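Local coordinates for protein NADP-dependent glyceraldehyde-3-phosphate dehydrogenase (Bacillus halodurans, PDB 3PRL) that probably catalyses the NADP-dependent, non-phosphorylating oxidation of glyceraldehyde 3-phosphate, as a member of the aldehyde dehydrogenase family, at residues 76-87 against 198-208; 12-20 against 209-217. One frame throughout, in Å; residues are numbered along the deposited sequence. Where two conformers were deposited one is given.

How the contacts relate
Both contacts lie on the same side of the chain's centre, about 14 Å apart centre to centre. Strand 182-186, helix 192-204 and strand 212-214, parallel to the first, form a beta-alpha-beta crossover next to the NADP(+)-binding Lys186 and Thr189; its helix supplies one side of contact 1 and its second strand one side of contact 2. In sequence the order is 12-20, 76-87, 198-208, 209-217, so contact 2 brackets contact 1. Trp20 and Leu15 join them, for Trp20 CH2 packs on Val199 CG1 at 3.5 Å and Leu15 CD2 packs on the same atom. Helix 192-204 is thus packed between helix 70-86 and the N-terminal hairpin, which tie earlier parts of the chain to this crossover.

Contact 1. Residues 76-87 against 198-208; sequences LLYAWADLLEER and MVEALADAGAP
Met198 meets Trp80 through both backbone and side chain. Its carbonyl O accepts the indole NE1-H at 3.1 Å, from above the carbonyl plane; its CG lies against CZ2, and its sulfur sits at the edge of the six-membered ring in a Met-aromatic contact. Small Ala201 lets helix 70-86 and helix 192-204 come close, the axes of 76-86 and 198-204 approaching to 8.3 Å; its CB reaches the indole edge in plane and touches Leu84 CD2 at 3.6 Å. Leu202 covers one indole face: with its CG anti to the backbone N (chi1 -151°), CD1 sits 3.6 Å from the six-membered ring's centroid, almost on the normal, a CH-pi contact. Leu84 CD1 lies over the opposite face, toward the rim. In a salt bridge, Arg87 NH1 (3.2 Å) and NH2 (3.3 Å) both grip the single oxygen Asp204 OD2 in the guanidinium plane, the carboxylate turned 73° from it. Ala205 is small enough for its CB to rest 3.7 Å from Trp80 N, and Leu83 CD1 fits against that CB and Ala201 O. Gly206, at positive phi, leaves the helical conformation in a Schellman motif. The seam is thus apolar, the indole N-H bonded and the charged pair kept at the exposed border.

Contact 2. Residues 12-20 against 209-217; sequences ANILRNGEW and EGIIQVVTG
Leu15 O accepts the N-H of Val214 at 2.9 Å, nearly straight and in the carbonyl plane, and Gln213 CA-H adds a CA-H...O contact to the same oxygen. Beside this bond, the side-chain amide of Gln213 answers Asn17 with both its ends: OE1 takes the backbone N-H of Asn17 on a lone pair at 2.7 Å, and NE2 gives a hydrogen to Asn17 OD1, also at 2.7 Å, from 42° above that carbonyl plane. The Gln213 chain bends at chi2 (-81°), folding its amide back to the turn, and NE2 has a further weak bond to Ala54 O. Replacing Gln213 by a leucine would probably leave Asn17 N and OD1 without these mates and the Asn17 side chain freer to turn. This turn, type I' from Arg16 to Glu19, closes a beta-hairpin, whose strand 14-16 runs roughly antiparallel to 212-214, an edge strand within this chain of the sheet that carries 182-186. Gly18 has a positive phi, at which a CB would press on the carbonyl O of Asn17 and also crowd Glu209 CB. A water accepts from Gly18 N and Gly210 N and donates to Ile212 O. Leu15 CD2 packs on Ile212 CG2 at 3.6 Å. Thr216 OG1 is bonded to Pro44 O and lies beside Ile14 CG2, whereas Val214 O, covered by Ile14, has no polar partner in the model.

Contact 1. Residues 76-87 against 198-208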
ATOM      1  N   LEU D  76     -20.521   7.793  14.320  1.00 31.22           N
ATOM      2  CA  LEU D  76     -21.334   6.888  15.145  1.00 29.72           C
ATOM      3  C   LEU D  76     -20.455   5.985  16.002  1.00 27.96           C
ATOM      4  O   LEU D  76     -20.785   5.693  17.152  1.00 28.27           O
ATOM      5  CB  LEU D  76     -22.300   6.049  14.293  1.00 29.41           C
ATOM      6  CG  LEU D  76     -23.182   5.011  15.035  1.00 30.78           C
ATOM      7  CD1 LEU D  76     -24.087   5.658  16.105  1.00 30.30           C
ATOM      8  CD2 LEU D  76     -24.006   4.139  14.077  1.00 29.38           C
ATOM      9  N   LEU D  77     -19.338   5.549  15.443  1.00 26.42           N
ATOM     10  CA  LEU D  77     -18.419   4.694  16.173  1.00 25.91           C
ATOM     11  C   LEU D  77     -17.779   5.464  17.315  1.00 26.42           C
ATOM     12  O   LEU D  77     -17.830   5.004  18.442  1.00 26.04           O
ATOM     13  CB  LEU D  77     -17.372   4.054  15.245  1.00 24.43           C
ATOM     14  CG  LEU D  77     -17.719   2.669  14.684  1.00 22.63           C
ATOM     15  CD1 LEU D  77     -18.996   2.661  13.842  1.00 24.25           C
ATOM     16  CD2 LEU D  77     -16.538   2.086  13.879  1.00 23.38           C
ATOM     17  N   TYR D  78     -17.206   6.632  16.999  1.00 28.04           N
ATOM     18  CA  TYR D  78     -16.640   7.546  17.985  0.50 29.31           C
ATOM     19  C   TYR D  78     -17.626   7.741  19.138  1.00 29.67           C
ATOM     20  O   TYR D  78     -17.269   7.585  20.297  1.00 29.73           O
ATOM     21  CB  TYR D  78     -16.323   8.921  17.362  0.50 30.98           C
ATOM     22  CG  TYR D  78     -15.211   8.963  16.322  0.50 31.92           C
ATOM     23  CD1 TYR D  78     -14.235   7.980  16.268  0.50 29.92           C
ATOM     24  CD2 TYR D  78     -15.118  10.026  15.423  0.50 30.81           C
ATOM     25  CE1 TYR D  78     -13.214   8.025  15.331  0.50 30.88           C
ATOM     26  CE2 TYR D  78     -14.097  10.084  14.479  0.50 31.75           C
ATOM     27  CZ  TYR D  78     -13.148   9.076  14.438  0.50 29.77           C
ATOM     28  OH  TYR D  78     -12.130   9.118  13.508  0.50 30.70           O
ATOM     29  N   ALA D  79     -18.877   8.078  18.795  1.00 29.49           N
ATOM     30  CA  ALA D  79     -19.941   8.335  19.793  1.00 29.93           C
ATOM     31  C   ALA D  79     -20.219   7.127  20.676  1.00 29.33           C
ATOM     32  O   ALA D  79     -20.390   7.255  21.888  1.00 29.63           O
ATOM     33  CB  ALA D  79     -21.233   8.786  19.112  1.00 30.30           C
ATOM     34  N   TRP D  80     -20.242   5.952  20.054  1.00 28.27           N
ATOM     35  CA  TRP D  80     -20.462   4.704  20.770  1.00 27.55           C
ATOM     36  C   TRP D  80     -19.307   4.463  21.734  1.00 28.10           C
ATOM     37  O   TRP D  80     -19.528   4.122  22.884  1.00 28.18           O
ATOM     38  CB  TRP D  80     -20.589   3.567  19.756  1.00 25.87           C
ATOM     39  CG  TRP D  80     -20.775   2.189  20.298  1.00 25.40           C
ATOM     40  CD1 TRP D  80     -21.329   1.825  21.495  1.00 25.90           C
ATOM     41  CD2 TRP D  80     -20.443   0.972  19.624  1.00 24.90           C
ATOM     42  NE1 TRP D  80     -21.346   0.459  21.608  1.00 25.45           N
ATOM     43  CE2 TRP D  80     -20.811  -0.090  20.474  1.00 24.88           C
ATOM     44  CE3 TRP D  80     -19.881   0.679  18.375  1.00 24.25           C
ATOM     45  CZ2 TRP D  80     -20.620  -1.428  20.122  1.00 24.46           C
ATOM     46  CZ3 TRP D  80     -19.685  -0.640  18.030  1.00 23.86           C
ATOM     47  CH2 TRP D  80     -20.060  -1.680  18.894  1.00 23.93           C
ATOM     48  N   ALA D  81     -18.081   4.661  21.247  1.00 28.70           N
ATOM     49  CA  ALA D  81     -16.867   4.472  22.045  1.00 28.60           C
ATOM     50  C   ALA D  81     -16.875   5.382  23.263  1.00 29.37           C
ATOM     51  O   ALA D  81     -16.576   4.930  24.382  1.00 29.15           O
ATOM     52  CB  ALA D  81     -15.647   4.723  21.216  1.00 27.93           C
ATOM     53  N   ASP D  82     -17.221   6.651  23.043  1.00 30.22           N
ATOM     54  CA  ASP D  82     -17.313   7.620  24.138  1.00 32.39           C
ATOM     55  C   ASP D  82     -18.284   7.159  25.225  1.00 32.72           C
ATOM     56  O   ASP D  82     -17.940   7.158  26.409  1.00 33.53           O
ATOM     57  CB  ASP D  82     -17.718   9.013  23.626  1.00 34.14           C
ATOM     58  CG  ASP D  82     -16.777   9.551  22.548  1.00 33.02           C
ATOM     59  OD1 ASP D  82     -15.744   8.915  22.243  1.00 33.27           O
ATOM     60  OD2 ASP D  82     -17.081  10.624  21.992  1.00 34.32           O
ATOM     61  N   LEU D  83     -19.487   6.769  24.816  1.00 32.46           N
ATOM     62  CA  LEU D  83     -20.500   6.307  25.759  1.00 33.42           C
ATOM     63  C   LEU D  83     -20.078   5.037  26.496  1.00 33.31           C
ATOM     64  O   LEU D  83     -20.420   4.874  27.655  1.00 33.90           O
ATOM     65  CB  LEU D  83     -21.865   6.096  25.079  1.00 33.37           C
ATOM     66  CG  LEU D  83     -22.586   7.245  24.358  1.00 37.41           C
ATOM     67  CD1 LEU D  83     -24.055   6.876  24.085  1.00 34.19           C
ATOM     68  CD2 LEU D  83     -22.505   8.585  25.097  1.00 34.65           C
ATOM     69  N   LEU D  84     -19.353   4.132  25.836  1.00 32.66           N
ATOM     70  CA  LEU D  84     -18.874   2.934  26.541  1.00 33.06           C
ATOM     71  C   LEU D  84     -17.871   3.320  27.641  1.00 34.46           C
ATOM     72  O   LEU D  84     -18.021   2.938  28.797  1.00 34.54           O
ATOM     73  CB  LEU D  84     -18.295   1.880  25.575  1.00 31.41           C
ATOM     74  CG  LEU D  84     -19.220   1.208  24.537  1.00 30.78           C
ATOM     75  CD1 LEU D  84     -18.446   0.371  23.496  1.00 30.37           C
ATOM     76  CD2 LEU D  84     -20.306   0.361  25.152  1.00 31.41           C
ATOM     77  N   GLU D  85     -16.872   4.112  27.273  1.00 35.93           N
ATOM     78  CA  GLU D  85     -15.865   4.630  28.199  1.00 37.78           C
ATOM     79  C   GLU D  85     -16.505   5.321  29.404  1.00 38.90           C
ATOM     80  O   GLU D  85     -16.131   5.067  30.553  1.00 38.75           O
ATOM     81  CB  GLU D  85     -14.997   5.611  27.430  1.00 39.05           C
ATOM     82  CG  GLU D  85     -13.874   6.265  28.177  1.00 44.82           C
ATOM     83  CD  GLU D  85     -12.950   6.950  27.196  1.00 39.32           C
ATOM     84  OE1 GLU D  85     -13.074   8.183  27.025  1.00 45.06           O
ATOM     85  OE2 GLU D  85     -12.147   6.245  26.550  1.00 43.97           O
ATOM     86  N   GLU D  86     -17.467   6.196  29.114  1.00 39.90           N
ATOM     87  CA  GLU D  86     -18.324   6.826  30.109  1.00 41.38           C
ATOM     88  C   GLU D  86     -18.974   5.807  31.055  1.00 41.12           C
ATOM     89  O   GLU D  86     -19.081   6.058  32.260  1.00 42.19           O
ATOM     90  CB  GLU D  86     -19.397   7.663  29.393  1.00 42.71           C
ATOM     91  CG  GLU D  86     -20.375   8.381  30.306  1.00 48.25           C
ATOM     92  CD  GLU D  86     -21.313   9.319  29.558  1.00 44.30           C
ATOM     93  OE1 GLU D  86     -20.839  10.086  28.688  1.00 48.62           O
ATOM     94  OE2 GLU D  86     -22.529   9.293  29.859  1.00 49.30           O
ATOM     95  N   ARG D  87     -19.406   4.670  30.515  1.00 39.79           N
ATOM     96  CA  ARG D  87     -20.069   3.634  31.320  1.00 39.55           C
ATOM     97  C   ARG D  87     -19.116   2.498  31.716  1.00 39.00           C
ATOM     98  O   ARG D  87     -19.539   1.350  31.917  1.00 38.75           O
ATOM     99  CB  ARG D  87     -21.320   3.104  30.601  1.00 39.22           C
ATOM    100  CG  ARG D  87     -22.374   4.186  30.388  1.00 38.70           C
ATOM    101  CD  ARG D  87     -23.410   3.836  29.333  1.00 39.70           C
ATOM    102  NE  ARG D  87     -24.248   4.996  29.009  1.00 39.13           N
ATOM    103  CZ  ARG D  87     -25.271   4.982  28.160  1.00 40.38           C
ATOM    104  NH1 ARG D  87     -25.615   3.868  27.532  1.00 38.72           N
ATOM    105  NH2 ARG D  87     -25.959   6.093  27.946  1.00 39.89           N
ATOM    106  N   MET D 198     -23.837  -3.214  26.046  1.00 28.40           N
ATOM    107  CA  MET D 198     -22.948  -2.657  25.023  1.00 28.02           C
ATOM    108  C   MET D 198     -23.743  -2.055  23.869  1.00 28.01           C
ATOM    109  O   MET D 198     -23.453  -0.924  23.431  1.00 28.56           O
ATOM    110  CB  MET D 198     -21.956  -3.689  24.505  1.00 28.28           C
ATOM    111  CG  MET D 198     -21.090  -3.179  23.365  1.00 19.51           C
ATOM    112  SD  MET D 198     -20.341  -4.508  22.438  1.00 27.35           S
ATOM    113  CE  MET D 198     -21.791  -5.245  21.665  1.00 18.90           C
ATOM    114  N   VAL D 199     -24.735  -2.804  23.380  1.00 27.74           N
ATOM    115  CA  VAL D 199     -25.557  -2.378  22.226  1.00 27.67           C
ATOM    116  C   VAL D 199     -26.406  -1.162  22.544  1.00 28.93           C
ATOM    117  O   VAL D 199     -26.611  -0.292  21.693  1.00 29.23           O
ATOM    118  CB  VAL D 199     -26.429  -3.523  21.681  1.00 27.47           C
ATOM    119  CG1 VAL D 199     -27.614  -2.999  20.847  1.00 24.73           C
ATOM    120  CG2 VAL D 199     -25.584  -4.450  20.841  1.00 23.63           C
ATOM    121  N   GLU D 200     -26.903  -1.109  23.775  1.00 30.04           N
ATOM    122  CA  GLU D 200     -27.640   0.043  24.276  1.00 31.13           C
ATOM    123  C   GLU D 200     -26.897   1.361  24.055  1.00 31.63           C
ATOM    124  O   GLU D 200     -27.487   2.347  23.602  1.00 31.94           O
ATOM    125  CB  GLU D 200     -27.911  -0.130  25.762  1.00 31.76           C
ATOM    126  CG  GLU D 200     -29.077  -1.048  26.071  1.00 34.74           C
ATOM    127  CD  GLU D 200     -29.533  -0.943  27.510  1.00 32.87           C
ATOM    128  OE1 GLU D 200     -29.500   0.174  28.078  1.00 35.87           O
ATOM    129  OE2 GLU D 200     -29.922  -1.988  28.065  1.00 35.51           O
ATOM    130  N   ALA D 201     -25.612   1.363  24.409  1.00 32.04           N
ATOM    131  CA  ALA D 201     -24.736   2.518  24.200  1.00 33.23           C
ATOM    132  C   ALA D 201     -24.654   2.914  22.728  1.00 33.76           C
ATOM    133  O   ALA D 201     -24.541   4.087  22.420  1.00 34.88           O
ATOM    134  CB  ALA D 201     -23.335   2.248  24.775  1.00 32.28           C
ATOM    135  N   LEU D 202     -24.739   1.938  21.825  1.00 34.06           N
ATOM    136  CA  LEU D 202     -24.705   2.202  20.370  1.00 34.37           C
ATOM    137  C   LEU D 202     -26.002   2.871  19.919  1.00 35.04           C
ATOM    138  O   LEU D 202     -25.999   3.784  19.081  1.00 35.12           O
ATOM    139  CB  LEU D 202     -24.508   0.892  19.598  1.00 34.06           C
ATOM    140  CG  LEU D 202     -23.806   0.858  18.236  1.00 32.91           C
ATOM    141  CD1 LEU D 202     -23.536  -0.582  17.863  1.00 32.96           C
ATOM    142  CD2 LEU D 202     -24.594   1.530  17.143  1.00 33.82           C
ATOM    143  N   ALA D 203     -27.107   2.386  20.475  1.00 35.71           N
ATOM    144  CA  ALA D 203     -28.431   2.964  20.275  1.00 36.77           C
ATOM    145  C   ALA D 203     -28.503   4.389  20.813  1.00 37.90           C
ATOM    146  O   ALA D 203     -28.998   5.282  20.130  1.00 38.49           O
ATOM    147  CB  ALA D 203     -29.494   2.083  20.954  1.00 37.05           C
ATOM    148  N   ASP D 204     -28.002   4.592  22.033  1.00 38.64           N
ATOM    149  CA  ASP D 204     -28.011   5.910  22.687  1.00 39.66           C
ATOM    150  C   ASP D 204     -27.038   6.868  21.979  1.00 39.32           C
ATOM    151  O   ASP D 204     -27.101   8.087  22.158  1.00 40.33           O
ATOM    152  CB  ASP D 204     -27.654   5.802  24.186  1.00 39.78           C
ATOM    153  CG  ASP D 204     -28.689   5.005  25.017  1.00 43.14           C
ATOM    154  OD1 ASP D 204     -29.791   4.669  24.516  1.00 40.50           O
ATOM    155  OD2 ASP D 204     -28.386   4.711  26.199  1.00 40.26           O
ATOM    156  N   ALA D 205     -26.138   6.294  21.185  1.00 37.86           N
ATOM    157  CA  ALA D 205     -25.171   7.049  20.388  1.00 36.68           C
ATOM    158  C   ALA D 205     -25.791   7.533  19.086  1.00 36.21           C
ATOM    159  O   ALA D 205     -25.187   8.336  18.363  1.00 36.50           O
ATOM    160  CB  ALA D 205     -23.939   6.188  20.102  1.00 35.17           C
ATOM    161  N   GLY D 206     -26.988   7.037  18.790  1.00 35.47           N
ATOM    162  CA  GLY D 206     -27.712   7.436  17.580  1.00 35.02           C
ATOM    163  C   GLY D 206     -27.655   6.464  16.409  1.00 33.77           C
ATOM    164  O   GLY D 206     -27.746   6.885  15.262  1.00 33.85           O
ATOM    165  N   ALA D 207     -27.517   5.168  16.673  1.00 32.97           N
ATOM    166  CA  ALA D 207     -27.562   4.181  15.588  1.00 32.62           C
ATOM    167  C   ALA D 207     -28.913   4.252  14.878  1.00 32.94           C
ATOM    168  O   ALA D 207     -29.953   4.176  15.534  1.00 33.35           O
ATOM    169  CB  ALA D 207     -27.332   2.788  16.120  1.00 32.53           C
ATOM    170  N   PRO D 208     -28.909   4.443  13.544  1.00 32.70           N
ATOM    171  CA  PRO D 208     -30.197   4.388  12.840  1.00 33.47           C
ATOM    172  C   PRO D 208     -30.846   3.009  12.971  1.00 34.37           C
ATOM    173  O   PRO D 208     -30.156   2.024  13.245  1.00 33.86           O
ATOM    174  CB  PRO D 208     -29.824   4.694  11.389  1.00 32.82           C
ATOM    175  CG  PRO D 208     -28.563   5.497  11.484  1.00 31.51           C
ATOM    176  CD  PRO D 208     -27.828   4.974  12.688  1.00 31.98           C
TER

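Contact 2. Residues 12-20 against 209-217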
ATOM      1  N   ALA D  12     -33.603  -7.869  30.534  1.00 42.78           N
ATOM      2  CA  ALA D  12     -33.209  -7.130  29.346  1.00 41.79           C
ATOM      3  C   ALA D  12     -34.108  -7.398  28.148  1.00 41.34           C
ATOM      4  O   ALA D  12     -34.621  -8.509  27.969  1.00 41.66           O
ATOM      5  CB  ALA D  12     -31.773  -7.459  28.992  1.00 40.50           C
ATOM      6  N   ASN D  13     -34.287  -6.363  27.335  1.00 40.54           N
ATOM      7  CA  ASN D  13     -34.958  -6.495  26.058  1.00 39.99           C
ATOM      8  C   ASN D  13     -33.948  -6.548  24.893  1.00 38.95           C
ATOM      9  O   ASN D  13     -32.756  -6.223  25.064  1.00 38.10           O
ATOM     10  CB  ASN D  13     -35.987  -5.376  25.878  1.00 40.27           C
ATOM     11  CG  ASN D  13     -37.374  -5.733  26.465  1.00 42.20           C
ATOM     12  OD1 ASN D  13     -37.531  -6.692  27.237  1.00 41.28           O
ATOM     13  ND2 ASN D  13     -38.383  -4.947  26.089  1.00 41.91           N
ATOM     14  N   ILE D  14     -34.422  -6.993  23.731  1.00 38.56           N
ATOM     15  CA  ILE D  14     -33.607  -7.058  22.518  1.00 37.48           C
ATOM     16  C   ILE D  14     -33.964  -5.930  21.574  1.00 36.90           C
ATOM     17  O   ILE D  14     -35.081  -5.416  21.613  1.00 37.48           O
ATOM     18  CB  ILE D  14     -33.724  -8.438  21.772  1.00 37.69           C
ATOM     19  CG1 ILE D  14     -35.156  -8.724  21.280  1.00 39.81           C
ATOM     20  CG2 ILE D  14     -33.201  -9.576  22.649  1.00 38.87           C
ATOM     21  CD1 ILE D  14     -35.382  -8.418  19.797  1.00 38.28           C
ATOM     22  N   LEU D  15     -33.000  -5.558  20.731  1.00 35.38           N
ATOM     23  CA  LEU D  15     -33.185  -4.530  19.727  1.00 34.87           C
ATOM     24  C   LEU D  15     -33.544  -5.129  18.381  1.00 34.53           C
ATOM     25  O   LEU D  15     -32.801  -5.948  17.830  1.00 33.83           O
ATOM     26  CB  LEU D  15     -31.900  -3.706  19.569  1.00 33.86           C
ATOM     27  CG  LEU D  15     -31.903  -2.536  18.578  1.00 33.58           C
ATOM     28  CD1 LEU D  15     -32.834  -1.405  19.018  1.00 34.75           C
ATOM     29  CD2 LEU D  15     -30.488  -2.017  18.424  1.00 33.21           C
ATOM     30  N   ARG D  16     -34.690  -4.704  17.872  1.00 35.04           N
ATOM     31  CA  ARG D  16     -35.084  -4.923  16.494  1.00 35.21           C
ATOM     32  C   ARG D  16     -35.628  -3.609  15.920  1.00 36.20           C
ATOM     33  O   ARG D  16     -36.468  -2.959  16.545  1.00 37.22           O
ATOM     34  CB  ARG D  16     -36.148  -6.014  16.398  1.00 35.24           C
ATOM     35  CG  ARG D  16     -36.511  -6.363  14.956  1.00 34.66           C
ATOM     36  CD  ARG D  16     -37.614  -7.409  14.841  1.00 35.79           C
ATOM     37  NE  ARG D  16     -38.843  -6.968  15.502  1.00 36.18           N
ATOM     38  CZ  ARG D  16     -39.330  -7.500  16.613  1.00 37.03           C
ATOM     39  NH1 ARG D  16     -40.450  -7.014  17.137  1.00 37.47           N
ATOM     40  NH2 ARG D  16     -38.707  -8.519  17.197  1.00 36.02           N
ATOM     41  N   ASN D  17     -35.125  -3.214  14.749  1.00 36.43           N
ATOM     42  CA  ASN D  17     -35.626  -2.049  13.999  1.00 37.39           C
ATOM     43  C   ASN D  17     -35.731  -0.730  14.788  1.00 38.43           C
ATOM     44  O   ASN D  17     -36.651   0.062  14.581  1.00 38.82           O
ATOM     45  CB  ASN D  17     -36.964  -2.395  13.322  1.00 38.17           C
ATOM     46  CG  ASN D  17     -36.846  -3.563  12.349  1.00 38.81           C
ATOM     47  OD1 ASN D  17     -35.774  -3.833  11.807  1.00 37.01           O
ATOM     48  ND2 ASN D  17     -37.956  -4.251  12.112  1.00 38.43           N
ATOM     49  N   GLY D  18     -34.783  -0.507  15.696  1.00 38.97           N
ATOM     50  CA  GLY D  18     -34.726   0.740  16.466  1.00 40.43           C
ATOM     51  C   GLY D  18     -35.441   0.702  17.804  1.00 42.09           C
ATOM     52  O   GLY D  18     -35.109   1.474  18.713  1.00 42.46           O
ATOM     53  N   GLU D  19     -36.417  -0.196  17.930  1.00 43.04           N
ATOM     54  CA  GLU D  19     -37.174  -0.337  19.178  1.00 44.44           C
ATOM     55  C   GLU D  19     -36.726  -1.511  20.037  1.00 44.44           C
ATOM     56  O   GLU D  19     -36.611  -2.645  19.557  1.00 44.24           O
ATOM     57  CB  GLU D  19     -38.698  -0.388  18.943  1.00 45.72           C
ATOM     58  CG  GLU D  19     -39.166  -0.756  17.532  1.00 45.31           C
ATOM     59  CD  GLU D  19     -40.668  -0.544  17.350  1.00 46.93           C
ATOM     60  OE1 GLU D  19     -41.456  -1.423  17.776  1.00 46.85           O
ATOM     61  OE2 GLU D  19     -41.062   0.498  16.780  1.00 47.00           O
ATOM     62  N   TRP D  20     -36.471  -1.220  21.310  1.00 44.93           N
ATOM     63  CA  TRP D  20     -36.170  -2.245  22.297  1.00 45.03           C
ATOM     64  C   TRP D  20     -37.446  -3.001  22.624  1.00 47.12           C
ATOM     65  O   TRP D  20     -38.344  -2.474  23.298  1.00 48.49           O
ATOM     66  CB  TRP D  20     -35.556  -1.615  23.546  1.00 44.33           C
ATOM     67  CG  TRP D  20     -34.189  -1.068  23.264  1.00 43.45           C
ATOM     68  CD1 TRP D  20     -33.865   0.223  22.950  1.00 43.63           C
ATOM     69  CD2 TRP D  20     -32.964  -1.810  23.221  1.00 42.59           C
ATOM     70  NE1 TRP D  20     -32.512   0.332  22.736  1.00 42.76           N
ATOM     71  CE2 TRP D  20     -31.937  -0.900  22.893  1.00 42.11           C
ATOM     72  CE3 TRP D  20     -32.635  -3.153  23.445  1.00 42.05           C
ATOM     73  CZ2 TRP D  20     -30.601  -1.291  22.780  1.00 41.31           C
ATOM     74  CZ3 TRP D  20     -31.300  -3.538  23.331  1.00 41.30           C
ATOM     75  CH2 TRP D  20     -30.303  -2.607  23.004  1.00 40.80           C
ATOM     76  N   GLU D 209     -32.164   2.957  12.800  1.00 35.82           N
ATOM     77  CA  GLU D 209     -32.964   1.730  12.964  1.00 36.59           C
ATOM     78  C   GLU D 209     -32.517   0.607  12.029  1.00 35.85           C
ATOM     79  O   GLU D 209     -32.294   0.842  10.855  1.00 35.66           O
ATOM     80  CB  GLU D 209     -34.444   2.055  12.713  1.00 38.31           C
ATOM     81  CG  GLU D 209     -34.646   2.910  11.471  1.00 39.79           C
ATOM     82  CD  GLU D 209     -36.069   3.377  11.268  1.00 39.82           C
ATOM     83  OE1 GLU D 209     -36.618   4.077  12.155  1.00 41.63           O
ATOM     84  OE2 GLU D 209     -36.623   3.059  10.198  1.00 41.13           O
ATOM     85  N   GLY D 210     -32.374  -0.608  12.560  1.00 35.92           N
ATOM     86  CA  GLY D 210     -32.033  -1.788  11.751  1.00 35.27           C
ATOM     87  C   GLY D 210     -30.559  -2.141  11.585  1.00 34.53           C
ATOM     88  O   GLY D 210     -30.214  -3.322  11.467  1.00 34.48           O
ATOM     89  N   ILE D 211     -29.687  -1.131  11.569  1.00 33.81           N
ATOM     90  CA  ILE D 211     -28.232  -1.320  11.360  1.00 32.17           C
ATOM     91  C   ILE D 211     -27.617  -2.352  12.293  1.00 30.57           C
ATOM     92  O   ILE D 211     -26.735  -3.128  11.891  1.00 29.71           O
ATOM     93  CB  ILE D 211     -27.464   0.016  11.532  1.00 32.80           C
ATOM     94  CG1 ILE D 211     -28.102   1.110  10.686  1.00 35.85           C
ATOM     95  CG2 ILE D 211     -25.975  -0.146  11.189  1.00 34.59           C
ATOM     96  CD1 ILE D 211     -28.388   0.696   9.263  1.00 33.40           C
ATOM     97  N   ILE D 212     -28.085  -2.322  13.541  1.00 29.94           N
ATOM     98  CA  ILE D 212     -27.783  -3.311  14.558  1.00 29.25           C
ATOM     99  C   ILE D 212     -29.089  -3.937  15.070  1.00 29.50           C
ATOM    100  O   ILE D 212     -30.004  -3.230  15.513  1.00 29.90           O
ATOM    101  CB  ILE D 212     -26.949  -2.695  15.737  1.00 29.20           C
ATOM    102  CG1 ILE D 212     -26.645  -3.740  16.835  1.00 27.17           C
ATOM    103  CG2 ILE D 212     -27.629  -1.450  16.320  1.00 28.00           C
ATOM    104  CD1 ILE D 212     -25.585  -4.770  16.433  1.00 28.33           C
ATOM    105  N   GLN D 213     -29.163  -5.262  14.964  1.00 28.95           N
ATOM    106  CA  GLN D 213     -30.236  -6.061  15.559  1.00 28.88           C
ATOM    107  C   GLN D 213     -29.605  -7.053  16.534  1.00 27.75           C
ATOM    108  O   GLN D 213     -28.544  -7.622  16.244  1.00 25.53           O
ATOM    109  CB  GLN D 213     -31.010  -6.810  14.471  1.00 29.11           C
ATOM    110  CG  GLN D 213     -31.335  -5.960  13.234  1.00 31.29           C
ATOM    111  CD  GLN D 213     -32.554  -5.074  13.412  1.00 30.23           C
ATOM    112  OE1 GLN D 213     -32.666  -4.316  14.392  1.00 32.49           O
ATOM    113  NE2 GLN D 213     -33.487  -5.166  12.465  1.00 32.63           N
ATOM    114  N   VAL D 214     -30.234  -7.233  17.698  1.00 27.95           N
ATOM    115  CA  VAL D 214     -29.762  -8.230  18.672  1.00 28.00           C
ATOM    116  C   VAL D 214     -30.683  -9.438  18.649  1.00 27.86           C
ATOM    117  O   VAL D 214     -31.891  -9.309  18.817  1.00 27.39           O
ATOM    118  CB  VAL D 214     -29.682  -7.681  20.121  1.00 28.70           C
ATOM    119  CG1 VAL D 214     -29.035  -8.718  21.061  1.00 28.27           C
ATOM    120  CG2 VAL D 214     -28.926  -6.357  20.162  1.00 28.37           C
ATOM    121  N   VAL D 215     -30.115 -10.609  18.393  1.00 28.84           N
ATOM    122  CA  VAL D 215     -30.896 -11.830  18.431  1.00 30.41           C
ATOM    123  C   VAL D 215     -30.436 -12.642  19.618  1.00 32.13           C
ATOM    124  O   VAL D 215     -29.265 -12.939  19.748  1.00 31.90           O
ATOM    125  CB  VAL D 215     -30.833 -12.641  17.105  1.00 30.21           C
ATOM    126  CG1 VAL D 215     -31.623 -11.912  16.005  1.00 30.92           C
ATOM    127  CG2 VAL D 215     -29.379 -12.902  16.658  1.00 29.86           C
ATOM    128  N   THR D 216     -31.369 -12.959  20.511  1.00 34.47           N
ATOM    129  CA  THR D 216     -31.078 -13.835  21.624  1.00 35.94           C
ATOM    130  C   THR D 216     -32.045 -15.009  21.610  1.00 38.42           C
ATOM    131  O   THR D 216     -33.171 -14.906  21.130  1.00 38.92           O
ATOM    132  CB  THR D 216     -31.132 -13.102  22.991  1.00 36.10           C
ATOM    133  OG1 THR D 216     -32.401 -12.457  23.140  1.00 32.18           O
ATOM    134  CG2 THR D 216     -30.007 -12.068  23.102  1.00 31.04           C
ATOM    135  N   GLY D 217     -31.593 -16.128  22.142  1.00 40.26           N
ATOM    136  CA  GLY D 217     -32.372 -17.338  22.093  1.00 43.09           C
ATOM    137  C   GLY D 217     -31.500 -18.476  22.531  1.00 45.01           C
ATOM    138  O   GLY D 217     -30.272 -18.356  22.558  1.00 44.58           O
TER
HETATM  139  O   HOH W   1     -31.928  -1.699  15.071  1.00 19.40           O